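Side-chain contacts in aromatic-L-amino-acid decarboxylase (Catharanthus roseus, PDB 6EEW), which catalyses the pyridoxal 5'-phosphate-dependent decarboxylation of L-tryptophan to tryptamine and of 5-hydroxy-L-tryptophan to serotonin, working as a homodimer: residues Ala31-Asp36 against Glu72-Ile77; Asp141-Ile146 against Cys327-Val332. All coordinates share one frame; numbering follows the deposited sequence.

Contact 1. Residues Ala31-Asp36 against Glu72-Ile77; sequences AHRMVD and EPLDDI
Arg33 reaches across to Asp75 in a helix-to-helix salt bridge that ties helix 24-44 to the first turn of helix 74-85, in the N-terminal region of this group II decarboxylase. The backbones stay well apart: the nearest CA atoms, those of Arg33 and Leu74, are 10.4 Å from each other, and one long side chain spans the gap. With CG anti to the backbone N (chi1 173°) and every bond from CG to NE extended, Arg33 delivers its guanidinium to the neighbouring helix. The two side chains cross at about a right angle. With the planes 56° apart, the carboxylate is not set coplanar with the guanidinium for a two-pronged bridge; OD1 alone carries the bond, through NH1.

That short, straight bond is the tight part of the contact, although the ion pair itself lies at the exposed surface and the buried area totals just 139 Å². The loose part is at Leu74, whose CG stands 4.4 Å from Arg33 NH1, a van der Waals touch of a leucine branch point on the charged group, oblique to its plane. Other residues of helix 24-44 face the second subunit, where His32 meets His32 of that subunit and Asp36 pairs with its Arg28. Asp75 OD1 takes the hydrogen of Arg33 NH1 nearly along its C-O axis, at 2.6 Å and an N-H...O angle of 174°, with OD1 almost in the guanidinium plane.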
loop_
_atom_site.group_PDB
_atom_site.type_symbol
_atom_site.label_atom_id
_atom_site.label_comp_id
_atom_site.label_asym_id
_atom_site.label_seq_id
_atom_site.Cartn_x
_atom_site.Cartn_y
_atom_site.Cartn_z
ATOM N N ALA A 31 17.240 15.178 10.350
ATOM C CA ALA A 31 15.929 15.507 9.809
ATOM C C ALA A 31 15.812 17.001 9.518
ATOM O O ALA A 31 15.250 17.389 8.489
ATOM C CB ALA A 31 14.828 15.040 10.762
ATOM N N HIS A 32 16.331 17.861 10.398
ATOM C CA HIS A 32 16.331 19.284 10.070
ATOM C C HIS A 32 17.064 19.528 8.757
ATOM O O HIS A 32 16.615 20.320 7.904
ATOM C CB HIS A 32 16.979 20.103 11.192
ATOM C CG HIS A 32 16.094 20.337 12.377
ATOM N ND1 HIS A 32 14.758 20.643 12.262
ATOM C CD2 HIS A 32 16.368 20.360 13.705
ATOM C CE1 HIS A 32 14.236 20.805 13.465
ATOM N NE2 HIS A 32 15.192 20.639 14.360
ATOM N N ARG A 33 18.204 18.854 8.582
ATOM C CA ARG A 33 18.968 19.030 7.351
ATOM C C ARG A 33 18.151 18.611 6.139
ATOM O O ARG A 33 18.163 19.286 5.099
ATOM C CB ARG A 33 20.274 18.241 7.419
ATOM C CG ARG A 33 21.021 18.249 6.104
ATOM C CD ARG A 33 22.325 17.494 6.156
ATOM N NE ARG A 33 22.983 17.592 4.859
ATOM C CZ ARG A 33 24.218 17.176 4.607
ATOM N NH1 ARG A 33 24.944 16.624 5.572
ATOM N NH2 ARG A 33 24.730 17.320 3.389
ATOM N N MET A 34 17.410 17.510 6.261
ATOM C CA MET A 34 16.597 17.067 5.133
ATOM C C MET A 34 15.438 18.021 4.858
ATOM O O MET A 34 15.017 18.171 3.704
ATOM C CB MET A 34 16.047 15.667 5.379
ATOM C CG MET A 34 15.258 15.117 4.193
ATOM S SD MET A 34 16.312 14.884 2.733
ATOM C CE MET A 34 17.154 13.359 3.145
ATOM N N VAL A 35 14.875 18.625 5.906
ATOM C CA VAL A 35 13.834 19.625 5.712
ATOM C C VAL A 35 14.368 20.785 4.896
ATOM O O VAL A 35 13.709 21.280 3.973
ATOM C CB VAL A 35 13.271 20.096 7.061
ATOM C CG1 VAL A 35 12.469 21.375 6.861
ATOM C CG2 VAL A 35 12.395 19.012 7.663
ATOM N N ASP A 36 15.557 21.266 5.248
ATOM C CA ASP A 36 16.111 22.378 4.481
ATOM C C ASP A 36 16.365 21.958 3.037
ATOM O O ASP A 36 16.085 22.717 2.098
ATOM C CB ASP A 36 17.391 22.893 5.139
ATOM C CG ASP A 36 17.114 23.659 6.421
ATOM O OD1 ASP A 36 16.045 24.283 6.516
ATOM O OD2 ASP A 36 17.952 23.627 7.346
ATOM N N GLU A 72 28.739 4.862 5.106
ATOM C CA GLU A 72 29.133 5.989 4.278
ATOM C C GLU A 72 28.623 7.286 4.895
ATOM O O GLU A 72 27.552 7.309 5.508
ATOM C CB GLU A 72 28.594 5.860 2.847
ATOM C CG GLU A 72 29.334 4.821 2.011
ATOM C CD GLU A 72 28.807 4.708 0.587
ATOM O OE1 GLU A 72 27.797 4.009 0.375
ATOM O OE2 GLU A 72 29.414 5.314 -0.326
ATOM N N PRO A 73 29.364 8.382 4.759
ATOM C CA PRO A 73 28.936 9.638 5.386
ATOM C C PRO A 73 27.737 10.242 4.673
ATOM O O PRO A 73 27.563 10.102 3.459
ATOM C CB PRO A 73 30.174 10.537 5.272
ATOM C CG PRO A 73 30.959 9.969 4.127
ATOM C CD PRO A 73 30.675 8.494 4.093
ATOM N N LEU A 74 26.865 10.879 5.455
ATOM C CA LEU A 74 25.645 11.416 4.865
ATOM C C LEU A 74 25.955 12.462 3.802
ATOM O O LEU A 74 25.205 12.584 2.832
ATOM C CB LEU A 74 24.731 11.991 5.949
ATOM C CG LEU A 74 23.378 12.547 5.504
ATOM C CD1 LEU A 74 22.600 11.483 4.787
ATOM C CD2 LEU A 74 22.587 13.018 6.703
ATOM N N ASP A 75 27.070 13.191 3.943
ATOM C CA ASP A 75 27.449 14.188 2.943
ATOM C C ASP A 75 27.616 13.561 1.566
ATOM O O ASP A 75 27.147 14.111 0.561
ATOM C CB ASP A 75 28.745 14.885 3.358
ATOM C CG ASP A 75 28.575 15.761 4.581
ATOM O OD1 ASP A 75 27.420 15.963 5.009
ATOM O OD2 ASP A 75 29.600 16.228 5.129
ATOM N N ASP A 76 28.284 12.407 1.496
ATOM C CA ASP A 76 28.446 11.739 0.208
ATOM C C ASP A 76 27.095 11.337 -0.373
ATOM O O ASP A 76 26.855 11.492 -1.578
ATOM C CB ASP A 76 29.347 10.514 0.362
ATOM C CG ASP A 76 30.793 10.876 0.659
ATOM O OD1 ASP A 76 31.151 12.071 0.543
ATOM O OD2 ASP A 76 31.574 9.963 1.010
ATOM N N ILE A 77 26.191 10.847 0.477
ATOM C CA ILE A 77 24.884 10.401 0.012
ATOM C C ILE A 77 24.089 11.573 -0.540
ATOM O O ILE A 77 23.461 11.478 -1.599
ATOM C CB ILE A 77 24.124 9.707 1.154
ATOM C CG1 ILE A 77 24.925 8.509 1.677
ATOM C CG2 ILE A 77 22.732 9.300 0.676
ATOM C CD1 ILE A 77 24.241 7.769 2.804
#

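Contact 2. Residues Asp141-Ile146 against Cys327-Val332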
loop_
_atom_site.group_PDB
_atom_site.type_symbol
_atom_site.label_atom_id
_atom_site.label_comp_id
_atom_site.label_asym_id
_atom_site.label_seq_id
_atom_site.Cartn_x
_atom_site.Cartn_y
_atom_site.Cartn_z
ATOM N N ASP A 141 -16.101 9.825 7.786
ATOM C CA ASP A 141 -17.433 10.413 7.891
ATOM C C ASP A 141 -17.416 11.920 7.571
ATOM O O ASP A 141 -18.338 12.439 6.920
ATOM C CB ASP A 141 -18.000 10.152 9.288
ATOM C CG ASP A 141 -18.667 8.774 9.416
ATOM O OD1 ASP A 141 -18.565 7.952 8.483
ATOM O OD2 ASP A 141 -19.303 8.511 10.462
ATOM N N TRP A 142 -16.372 12.635 8.002
ATOM C CA TRP A 142 -16.191 14.031 7.596
ATOM C C TRP A 142 -16.231 14.168 6.091
ATOM O O TRP A 142 -16.996 14.962 5.530
ATOM C CB TRP A 142 -14.844 14.564 8.081
ATOM C CG TRP A 142 -14.833 15.042 9.461
ATOM C CD1 TRP A 142 -15.724 14.745 10.432
ATOM C CD2 TRP A 142 -13.855 15.897 10.049
ATOM N NE1 TRP A 142 -15.371 15.371 11.610
ATOM C CE2 TRP A 142 -14.227 16.093 11.395
ATOM C CE3 TRP A 142 -12.710 16.534 9.563
ATOM C CZ2 TRP A 142 -13.495 16.897 12.266
ATOM C CZ3 TRP A 142 -11.976 17.335 10.426
ATOM C CH2 TRP A 142 -12.375 17.514 11.765
ATOM N N LEU A 143 -15.369 13.411 5.420
ATOM C CA LEU A 143 -15.264 13.532 3.979
ATOM C C LEU A 143 -16.565 13.133 3.309
ATOM O O LEU A 143 -17.021 13.800 2.375
ATOM C CB LEU A 143 -14.095 12.699 3.492
ATOM C CG LEU A 143 -13.283 13.269 2.347
ATOM C CD1 LEU A 143 -13.035 14.723 2.588
ATOM C CD2 LEU A 143 -11.956 12.507 2.308
ATOM N N ALA A 144 -17.205 12.075 3.811
ATOM C CA ALA A 144 -18.479 11.657 3.250
ATOM C C ALA A 144 -19.495 12.790 3.307
ATOM O O ALA A 144 -20.265 12.990 2.356
ATOM C CB ALA A 144 -18.996 10.433 4.002
ATOM N N GLN A 145 -19.523 13.529 4.423
ATOM C CA GLN A 145 -20.453 14.648 4.547
ATOM C C GLN A 145 -20.089 15.790 3.606
ATOM O O GLN A 145 -20.977 16.424 3.016
ATOM C CB GLN A 145 -20.478 15.165 5.982
ATOM C CG GLN A 145 -20.964 14.178 7.007
ATOM C CD GLN A 145 -20.767 14.720 8.409
ATOM O OE1 GLN A 145 -21.508 15.593 8.844
ATOM N NE2 GLN A 145 -19.734 14.247 9.101
ATOM N N ILE A 146 -18.796 16.102 3.473
ATOM C CA ILE A 146 -18.432 17.140 2.513
ATOM C C ILE A 146 -18.912 16.732 1.129
ATOM O O ILE A 146 -19.482 17.536 0.385
ATOM C CB ILE A 146 -16.915 17.410 2.537
ATOM C CG1 ILE A 146 -16.487 18.029 3.869
ATOM C CG2 ILE A 146 -16.520 18.373 1.445
ATOM C CD1 ILE A 146 -15.034 17.738 4.201
ATOM N N CYS A 327 -2.828 7.744 -0.934
ATOM C CA CYS A 327 -4.059 8.053 -0.224
ATOM C C CYS A 327 -5.258 7.859 -1.142
ATOM O O CYS A 327 -5.476 8.664 -2.052
ATOM C CB CYS A 327 -4.020 9.482 0.318
ATOM S SG CYS A 327 -5.348 9.879 1.467
ATOM N N THR A 328 -6.028 6.791 -0.923
ATOM C CA THR A 328 -7.271 6.545 -1.639
ATOM C C THR A 328 -8.385 6.273 -0.637
ATOM O O THR A 328 -8.179 5.541 0.327
ATOM C CB THR A 328 -7.097 5.390 -2.602
ATOM O OG1 THR A 328 -6.279 5.846 -3.680
ATOM C CG2 THR A 328 -8.426 4.908 -3.118
ATOM N N CYS A 329 -9.534 6.912 -0.815
ATOM C CA CYS A 329 -10.678 6.719 0.063
ATOM C C CYS A 329 -11.699 5.839 -0.623
ATOM O O CYS A 329 -12.007 6.041 -1.806
ATOM C CB CYS A 329 -11.330 8.049 0.439
ATOM S SG CYS A 329 -10.248 9.190 1.262
ATOM N N LEU A 330 -12.239 4.885 0.132
ATOM C CA LEU A 330 -13.228 3.945 -0.367
ATOM C C LEU A 330 -14.389 3.925 0.607
ATOM O O LEU A 330 -14.181 3.803 1.820
ATOM C CB LEU A 330 -12.650 2.548 -0.505
ATOM C CG LEU A 330 -13.603 1.393 -0.805
ATOM C CD1 LEU A 330 -14.097 1.459 -2.246
ATOM C CD2 LEU A 330 -12.886 0.087 -0.519
ATOM N N TRP A 331 -15.585 4.168 0.094
ATOM C CA TRP A 331 -16.811 4.028 0.851
ATOM C C TRP A 331 -17.627 2.862 0.311
ATOM O O TRP A 331 -17.684 2.625 -0.907
ATOM C CB TRP A 331 -17.645 5.302 0.791
ATOM C CG TRP A 331 -17.080 6.503 1.478
ATOM C CD1 TRP A 331 -17.331 6.930 2.756
ATOM C CD2 TRP A 331 -16.213 7.472 0.896
ATOM N NE1 TRP A 331 -16.666 8.117 2.998
ATOM C CE2 TRP A 331 -15.973 8.466 1.869
ATOM C CE3 TRP A 331 -15.616 7.598 -0.360
ATOM C CZ2 TRP A 331 -15.153 9.551 1.629
ATOM C CZ3 TRP A 331 -14.793 8.669 -0.594
ATOM C CH2 TRP A 331 -14.562 9.636 0.399
ATOM N N VAL A 332 -18.297 2.168 1.224
ATOM C CA VAL A 332 -19.106 1.006 0.893
ATOM C C VAL A 332 -20.416 1.108 1.652
ATOM O O VAL A 332 -20.434 1.411 2.855
ATOM C CB VAL A 332 -18.381 -0.313 1.204
ATOM C CG1 VAL A 332 -19.285 -1.470 0.911
ATOM C CG2 VAL A 332 -17.144 -0.405 0.353
#
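Trp331 pushes its indole against Leu143 and Ala144, the main bump in a helix-on-sheet packing within the large pyridoxal 5'-phosphate-binding domain, of the fold type I (aspartate aminotransferase) kind seen in group II decarboxylases. Strand 328-332 belongs to the seven-stranded mixed sheet, between strands 160-164 and 312-315, and the last turns of helix 130-146 cross it at -79°, with the short axes 10.3 Å apart.

The hollow that receives the indole is formed at Leu143 and Ala144. Leu143 CB meets the ring edge close to its plane, 3.8 Å from Trp331 CZ2, while Ala144 CB approaches obliquely and comes to 3.4 Å from Trp331 NE1. The methyl of Ala144 is small enough for the five-membered ring to come this close to the helix backbone. Trp331 has CG anti to its carbonyl carbon (chi1 -67°), which carries the ring out from the strand to the helix. A second touch lies two residues back along the strand, where Leu143 CD2 rests 3.9 Å from Cys329 SG. Leucine thus offers CB to the indole and a branch methyl to the thiol.

All four touching residues are buried. Beyond them, Leu378 of helix 375-409 also packs on Cys329, and Leu313 and Leu315 of the adjacent strand pack on Trp331. Replacing Trp331 with an alanine would probably open a gap beside Leu143 and Ala144 and leave Met140 O without its indole donor. Trp331 NE1 hydrogen-bonds to Met140 O, one residue before Asp141, which helps to fix the turn of the indole next to Ala144 CB.

How the contacts relate
The contacts are independent in space, with centres 37 Å apart and nearest atoms about 20 Å apart, and in series along the chain. Contact 1 is a charged surface link about 32 Å from the chain centre; contact 2 is apolar and buried, about 14 Å from it. Contact 1 is remote from the annotated sites. Contact 2 lies nearer the catalytic machinery: the side chain of Cys329 is about 9 Å from that of His318, which binds L-tryptophan, and about 14 Å from a bound tryptophan. Both adjoin the second subunit: Glu72 pairs with its Arg383, and Trp142 donates to its Pro64 carbonyl.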